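PDB 4WY8: esterase from Rhizomucor miehei CAU432, which hydrolyses carboxylic ester bonds, probably by the charge-relay triad mechanism usual in alpha/beta-hydrolase esterases. Local coordinates for residues A[21-26]-A[215-220]; A[173-178]-A[245-250]. All coordinates share one frame; numbering follows the deposited sequence.

Contact 1: A[21-26]-A[215-220]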
loop_
_atom_site.group_PDB
_atom_site.type_symbol
_atom_site.label_atom_id
_atom_site.label_comp_id
_atom_site.label_asym_id
_atom_site.label_seq_id
_atom_site.Cartn_x
_atom_site.Cartn_y
_atom_site.Cartn_z
ATOM N N ASP A 21 16.326 12.965 -25.675
ATOM C CA ASP A 21 17.213 11.866 -25.334
ATOM C C ASP A 21 18.385 12.341 -24.494
ATOM O O ASP A 21 19.306 12.985 -25.012
ATOM C CB ASP A 21 17.711 11.167 -26.598
ATOM C CG ASP A 21 18.327 9.810 -26.304
ATOM O OD1 ASP A 21 18.506 9.485 -25.100
ATOM O OD2 ASP A 21 18.606 9.059 -27.267
ATOM N N SER A 22 18.375 12.009 -23.207
ATOM C CA SER A 22 19.490 12.398 -22.352
ATOM C C SER A 22 20.763 11.610 -22.674
ATOM O O SER A 22 21.866 12.074 -22.371
ATOM C CB SER A 22 19.147 12.217 -20.868
ATOM O OG SER A 22 18.230 13.198 -20.418
ATOM N N THR A 23 20.620 10.432 -23.277
ATOM C CA THR A 23 21.785 9.598 -23.562
ATOM C C THR A 23 22.657 10.219 -24.651
ATOM O O THR A 23 23.749 9.711 -24.928
ATOM C CB THR A 23 21.409 8.145 -23.982
ATOM O OG1 THR A 23 20.817 8.128 -25.283
ATOM C CG2 THR A 23 20.470 7.503 -22.959
ATOM N N GLN A 24 22.177 11.293 -25.283
ATOM C CA GLN A 24 22.930 11.940 -26.359
ATOM C C GLN A 24 23.792 13.079 -25.835
ATOM O O GLN A 24 24.526 13.722 -26.595
ATOM C CB GLN A 24 21.994 12.482 -27.440
ATOM C CG GLN A 24 21.141 11.434 -28.098
ATOM C CD GLN A 24 21.970 10.271 -28.566
ATOM O OE1 GLN A 24 22.713 10.377 -29.543
ATOM N NE2 GLN A 24 21.857 9.146 -27.869
ATOM N N TYR A 25 23.681 13.345 -24.537
ATOM C CA TYR A 25 24.389 14.458 -23.939
ATOM C C TYR A 25 25.336 14.036 -22.827
ATOM O O TYR A 25 25.166 12.978 -22.232
ATOM C CB TYR A 25 23.356 15.466 -23.425
ATOM C CG TYR A 25 22.592 16.106 -24.558
ATOM C CD1 TYR A 25 21.363 15.602 -24.967
ATOM C CD2 TYR A 25 23.126 17.183 -25.245
ATOM C CE1 TYR A 25 20.673 16.172 -26.015
ATOM C CE2 TYR A 25 22.447 17.761 -26.283
ATOM C CZ TYR A 25 21.222 17.253 -26.669
ATOM O OH TYR A 25 20.552 17.847 -27.719
ATOM N N PRO A 26 26.342 14.869 -22.542
ATOM C CA PRO A 26 27.195 14.665 -21.365
ATOM C C PRO A 26 26.429 14.890 -20.053
ATOM O O PRO A 26 25.542 15.758 -19.992
ATOM C CB PRO A 26 28.284 15.727 -21.525
ATOM C CG PRO A 26 28.214 16.158 -22.977
ATOM C CD PRO A 26 26.787 16.006 -23.368
ATOM N N ARG A 215 14.664 1.394 -21.190
ATOM C CA ARG A 215 15.773 0.459 -21.153
ATOM C C ARG A 215 17.042 1.178 -21.563
ATOM O O ARG A 215 18.090 1.046 -20.923
ATOM C CB ARG A 215 15.508 -0.705 -22.090
ATOM C CG ARG A 215 16.694 -1.626 -22.337
ATOM C CD ARG A 215 16.420 -2.511 -23.562
ATOM N NE ARG A 215 15.672 -3.704 -23.211
ATOM C CZ ARG A 215 14.699 -4.238 -23.949
ATOM N NH1 ARG A 215 14.336 -3.687 -25.098
ATOM N NH2 ARG A 215 14.073 -5.327 -23.522
ATOM N N LYS A 216 16.931 1.999 -22.598
ATOM C CA LYS A 216 18.072 2.746 -23.098
ATOM C C LYS A 216 18.745 3.558 -21.992
ATOM O O LYS A 216 19.976 3.559 -21.834
ATOM C CB LYS A 216 17.612 3.651 -24.237
ATOM C CG LYS A 216 18.741 4.105 -25.108
ATOM C CD LYS A 216 18.247 4.870 -26.320
ATOM C CE LYS A 216 19.376 4.945 -27.344
ATOM N NZ LYS A 216 20.690 5.262 -26.678
ATOM N N LEU A 217 17.916 4.275 -21.247
ATOM C CA LEU A 217 18.358 5.061 -20.117
ATOM C C LEU A 217 18.987 4.175 -19.013
ATOM O O LEU A 217 20.019 4.522 -18.445
ATOM C CB LEU A 217 17.175 5.869 -19.587
ATOM C CG LEU A 217 17.460 7.221 -18.961
ATOM C CD1 LEU A 217 18.362 8.041 -19.853
ATOM C CD2 LEU A 217 16.137 7.933 -18.763
ATOM N N MET A 218 18.397 3.019 -18.730
ATOM C CA MET A 218 18.975 2.140 -17.712
ATOM C C MET A 218 20.386 1.699 -18.136
ATOM O O MET A 218 21.314 1.707 -17.323
ATOM C CB MET A 218 18.071 0.924 -17.455
ATOM C CG MET A 218 16.887 1.210 -16.508
ATOM S SD MET A 218 17.386 1.980 -14.935
ATOM C CE MET A 218 18.544 0.749 -14.308
ATOM N N VAL A 219 20.551 1.377 -19.421
ATOM C CA VAL A 219 21.844 0.977 -19.955
ATOM C C VAL A 219 22.859 2.092 -19.827
ATOM O O VAL A 219 23.993 1.876 -19.383
ATOM C CB VAL A 219 21.719 0.543 -21.441
ATOM C CG1 VAL A 219 23.100 0.386 -22.095
ATOM C CG2 VAL A 219 20.918 -0.752 -21.526
ATOM N N TRP A 220 22.442 3.296 -20.189
ATOM C CA TRP A 220 23.294 4.460 -20.039
ATOM C C TRP A 220 23.754 4.692 -18.569
ATOM O O TRP A 220 24.951 4.932 -18.270
ATOM C CB TRP A 220 22.528 5.653 -20.587
ATOM C CG TRP A 220 23.260 6.937 -20.688
ATOM C CD1 TRP A 220 24.210 7.275 -21.617
ATOM C CD2 TRP A 220 23.054 8.099 -19.879
ATOM N NE1 TRP A 220 24.619 8.571 -21.412
ATOM C CE2 TRP A 220 23.925 9.098 -20.354
ATOM C CE3 TRP A 220 22.218 8.390 -18.792
ATOM C CZ2 TRP A 220 24.000 10.366 -19.769
ATOM C CZ3 TRP A 220 22.280 9.647 -18.218
ATOM C CH2 TRP A 220 23.170 10.625 -18.707
#

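Contact 2: A[173-178]-A[245-250]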
loop_
_atom_site.group_PDB
_atom_site.type_symbol
_atom_site.label_atom_id
_atom_site.label_comp_id
_atom_site.label_asym_id
_atom_site.label_seq_id
_atom_site.Cartn_x
_atom_site.Cartn_y
_atom_site.Cartn_z
ATOM N N VAL A 173 23.303 -0.610 1.232
ATOM C CA VAL A 173 23.801 -0.067 2.489
ATOM C C VAL A 173 23.323 -0.970 3.638
ATOM O O VAL A 173 24.077 -1.229 4.576
ATOM C CB VAL A 173 23.348 1.384 2.726
ATOM C CG1 VAL A 173 23.334 1.711 4.217
ATOM C CG2 VAL A 173 24.250 2.343 1.982
ATOM N N CYS A 174 22.089 -1.475 3.558
ATOM C CA CYS A 174 21.650 -2.433 4.586
ATOM C C CYS A 174 22.501 -3.717 4.604
ATOM O O CYS A 174 23.009 -4.112 5.682
ATOM C CB CYS A 174 20.175 -2.797 4.401
ATOM S SG CYS A 174 19.077 -1.453 4.912
ATOM N N ILE A 175 22.686 -4.350 3.435
ATOM C CA ILE A 175 23.528 -5.564 3.392
ATOM C C ILE A 175 24.946 -5.287 3.934
ATOM O O ILE A 175 25.535 -6.082 4.699
ATOM C CB ILE A 175 23.656 -6.114 1.980
ATOM C CG1 ILE A 175 22.271 -6.391 1.394
ATOM C CG2 ILE A 175 24.559 -7.363 1.956
ATOM C CD1 ILE A 175 22.299 -6.642 -0.117
ATOM N N ARG A 176 25.494 -4.148 3.536
ATOM C CA ARG A 176 26.825 -3.766 3.968
ATOM C C ARG A 176 26.935 -3.546 5.481
ATOM O O ARG A 176 27.878 -4.025 6.104
ATOM C CB ARG A 176 27.275 -2.508 3.234
ATOM C CG ARG A 176 28.696 -2.179 3.557
ATOM C CD ARG A 176 29.627 -3.205 2.913
ATOM N NE ARG A 176 30.922 -3.209 3.576
ATOM C CZ ARG A 176 31.863 -2.293 3.391
ATOM N NH1 ARG A 176 31.665 -1.289 2.546
ATOM N NH2 ARG A 176 33.003 -2.390 4.055
ATOM N N ALA A 177 25.975 -2.840 6.073
ATOM C CA ALA A 177 25.994 -2.633 7.511
ATOM C C ALA A 177 25.871 -3.983 8.230
ATOM O O ALA A 177 26.480 -4.196 9.273
ATOM C CB ALA A 177 24.861 -1.683 7.947
ATOM N N LYS A 178 25.075 -4.887 7.674
ATOM C CA LYS A 178 24.988 -6.227 8.255
ATOM C C LYS A 178 26.360 -6.905 8.262
ATOM O O LYS A 178 26.766 -7.492 9.261
ATOM C CB LYS A 178 23.996 -7.104 7.495
ATOM C CG LYS A 178 24.014 -8.558 7.992
ATOM C CD LYS A 178 23.435 -9.539 6.988
ATOM C CE LYS A 178 23.559 -10.978 7.479
ATOM N NZ LYS A 178 23.014 -11.960 6.486
ATOM N N ASP A 245 21.064 -16.605 2.164
ATOM C CA ASP A 245 21.855 -16.405 3.379
ATOM C C ASP A 245 22.514 -15.026 3.453
ATOM O O ASP A 245 22.712 -14.480 4.546
ATOM C CB ASP A 245 22.925 -17.495 3.511
ATOM C CG ASP A 245 22.438 -18.695 4.314
ATOM O OD1 ASP A 245 21.433 -19.330 3.915
ATOM O OD2 ASP A 245 23.066 -19.000 5.353
ATOM N N ASP A 246 22.901 -14.475 2.310
ATOM C CA ASP A 246 23.451 -13.124 2.305
ATOM C C ASP A 246 22.435 -12.099 2.848
ATOM O O ASP A 246 22.821 -11.085 3.400
ATOM C CB ASP A 246 23.869 -12.728 0.884
ATOM C CG ASP A 246 25.195 -13.368 0.448
ATOM O OD1 ASP A 246 26.028 -13.729 1.309
ATOM O OD2 ASP A 246 25.393 -13.511 -0.782
ATOM N N LEU A 247 21.141 -12.380 2.664
ATOM C CA LEU A 247 20.070 -11.406 2.902
ATOM C C LEU A 247 19.347 -11.606 4.252
ATOM O O LEU A 247 18.446 -10.839 4.609
ATOM C CB LEU A 247 19.031 -11.494 1.773
ATOM C CG LEU A 247 19.564 -11.080 0.400
ATOM C CD1 LEU A 247 18.525 -11.326 -0.683
ATOM C CD2 LEU A 247 20.061 -9.650 0.417
ATOM N N ARG A 248 19.746 -12.633 5.001
ATOM C CA ARG A 248 19.149 -12.915 6.304
ATOM C C ARG A 248 19.435 -11.775 7.267
ATOM O O ARG A 248 20.425 -11.066 7.100
ATOM C CB ARG A 248 19.706 -14.224 6.862
ATOM C CG ARG A 248 19.330 -15.416 6.032
ATOM C CD ARG A 248 19.543 -16.733 6.742
ATOM N NE ARG A 248 19.151 -17.828 5.858
ATOM C CZ ARG A 248 17.924 -18.329 5.817
ATOM N NH1 ARG A 248 16.996 -17.834 6.630
ATOM N NH2 ARG A 248 17.628 -19.321 4.982
ATOM N N VAL A 249 18.597 -11.640 8.294
ATOM C CA VAL A 249 18.721 -10.588 9.315
ATOM C C VAL A 249 19.028 -9.195 8.711
ATOM O O VAL A 249 19.962 -8.489 9.074
ATOM C CB VAL A 249 19.749 -11.064 10.437
ATOM C CG1 VAL A 249 19.722 -12.592 10.554
ATOM C CG2 VAL A 249 21.189 -10.623 10.228
ATOM N N LEU A 250 18.186 -8.793 7.767
ATOM C CA LEU A 250 18.208 -7.413 7.267
ATOM C C LEU A 250 17.096 -6.599 7.943
ATOM O O LEU A 250 16.159 -7.170 8.543
ATOM C CB LEU A 250 18.052 -7.398 5.746
ATOM C CG LEU A 250 19.283 -7.863 4.972
ATOM C CD1 LEU A 250 19.049 -7.735 3.486
ATOM C CD2 LEU A 250 20.526 -7.117 5.393
HETATM O O HOH W 1 23.740 -14.275 7.580
#

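Contact 1: A[21-26]-A[215-220]
Thr23 packs over one face of the Trp220 indole in a surface contact between the linker joining helices 9-17 and 27-39 and the first turns of helix 215-225. Its CA stands over the five-membered ring, 3.8 Å from the centroid and 13° off the normal, which makes a CH-pi contact, while CG2 covers the same face at 3.6 Å from Trp220 CG. The same methyl meets Leu217 CD1 at 3.8 Å, roughly at right angles to its approach to the indole. The linker holds its shape through an Asx turn: Asp21 OD1 takes the backbone N of Thr23 at 2.9 Å, and the Thr23 OG1 hydroxyl at 2.7 Å, both from one face of the carboxylate. Placed between backbone N and carbonyl carbon (chi1 71°), OG1 turns to the carboxylate and also accepts from Lys216 NZ at 3.2 Å and from Gln24 NE2 at 3.0 Å, with OG1 close to the plane of that amide. Lys216 NZ lies 4.4 Å from Asp21 OD2, whose opposite charge probably still favours the ammonium here. Beyond this contact, His224 meets the Trp220 ring edge-to-face, and Ser22 and Tyr25 touch Val30 of helix 27-39.

Contact 2: A[173-178]-A[245-250]
Lys178 NZ drives into a group of backbone carbonyls around the end of helix 244-247. It donates to Arg248 O at 2.8 Å, the ammonium lying 35° out of the carbonyl plane with a C=O...N angle of 126°. A weak second bond reaches Asp246 O at 3.2 Å, and a water 2.7 Å from NZ accepts from the ammonium and donates to Asp245 O. The lysine can reach this far because its chain is extended all the way to NZ, with CG anti to the backbone N (chi1 173°). Carbonyl oxygens turned toward one ammonium should help to stabilise its positive charge. Beside this site, Arg248 NE forms a long, weak salt bridge with Asp245 OD1, the Asp245 carboxylate lying at the edge of the Arg248 guanidinium, in its plane.

The lysine's methylenes carry the contact on into apolar packing. Val249 lies across them at about a right angle, its CG2 3.6 Å from Lys178 CE. Leu250 CD2 rests on the helix backbone, 3.9 Å from Ile175 CA, and also meets Cys174 O and Lys178 CB. Deeper in, Ile175 CD1 touches Leu247 CD2 at 3.8 Å, and Ile175 CG1 faces Leu250 CD1, so the isoleucine branch packs against both leucines.

Asn279 also holds this turn, giving its ND2 to Leu247 O and accepting from Leu250 N on OD1. Helix 165-179 is the one that leaves the probable nucleophile elbow around Ser164, and its far end is met here by the turn that leads into strand 253-258. Tyr270 and Leu274 of helix 264-276 add to the leucine and isoleucine cluster, Gln188 of strand 188-191 touches Cys174 and Leu250, and helix 130-143 packs against another side of helix 165-179, through Val173 and Arg176.

From the N terminus, the chain first passes the linker 21-26, whose partner comes only with helix 215-225; contact 1 therefore closes a loop of 188 residues that takes in the strands from 51-59 to 188-191. Within that loop lies 173-178, but its partner 245-250 follows after 215-220, so the two contacts cross, with contact 2 closing a shorter loop of 66 residues. Contact 1 ties the N-terminal region to a helix inserted between strands 188-191 and 253-258. Contact 2 joins helix 165-179 to the lead-in of strand 253-258, beside the central sheet. Their centres are 31 Å apart, and they do not touch.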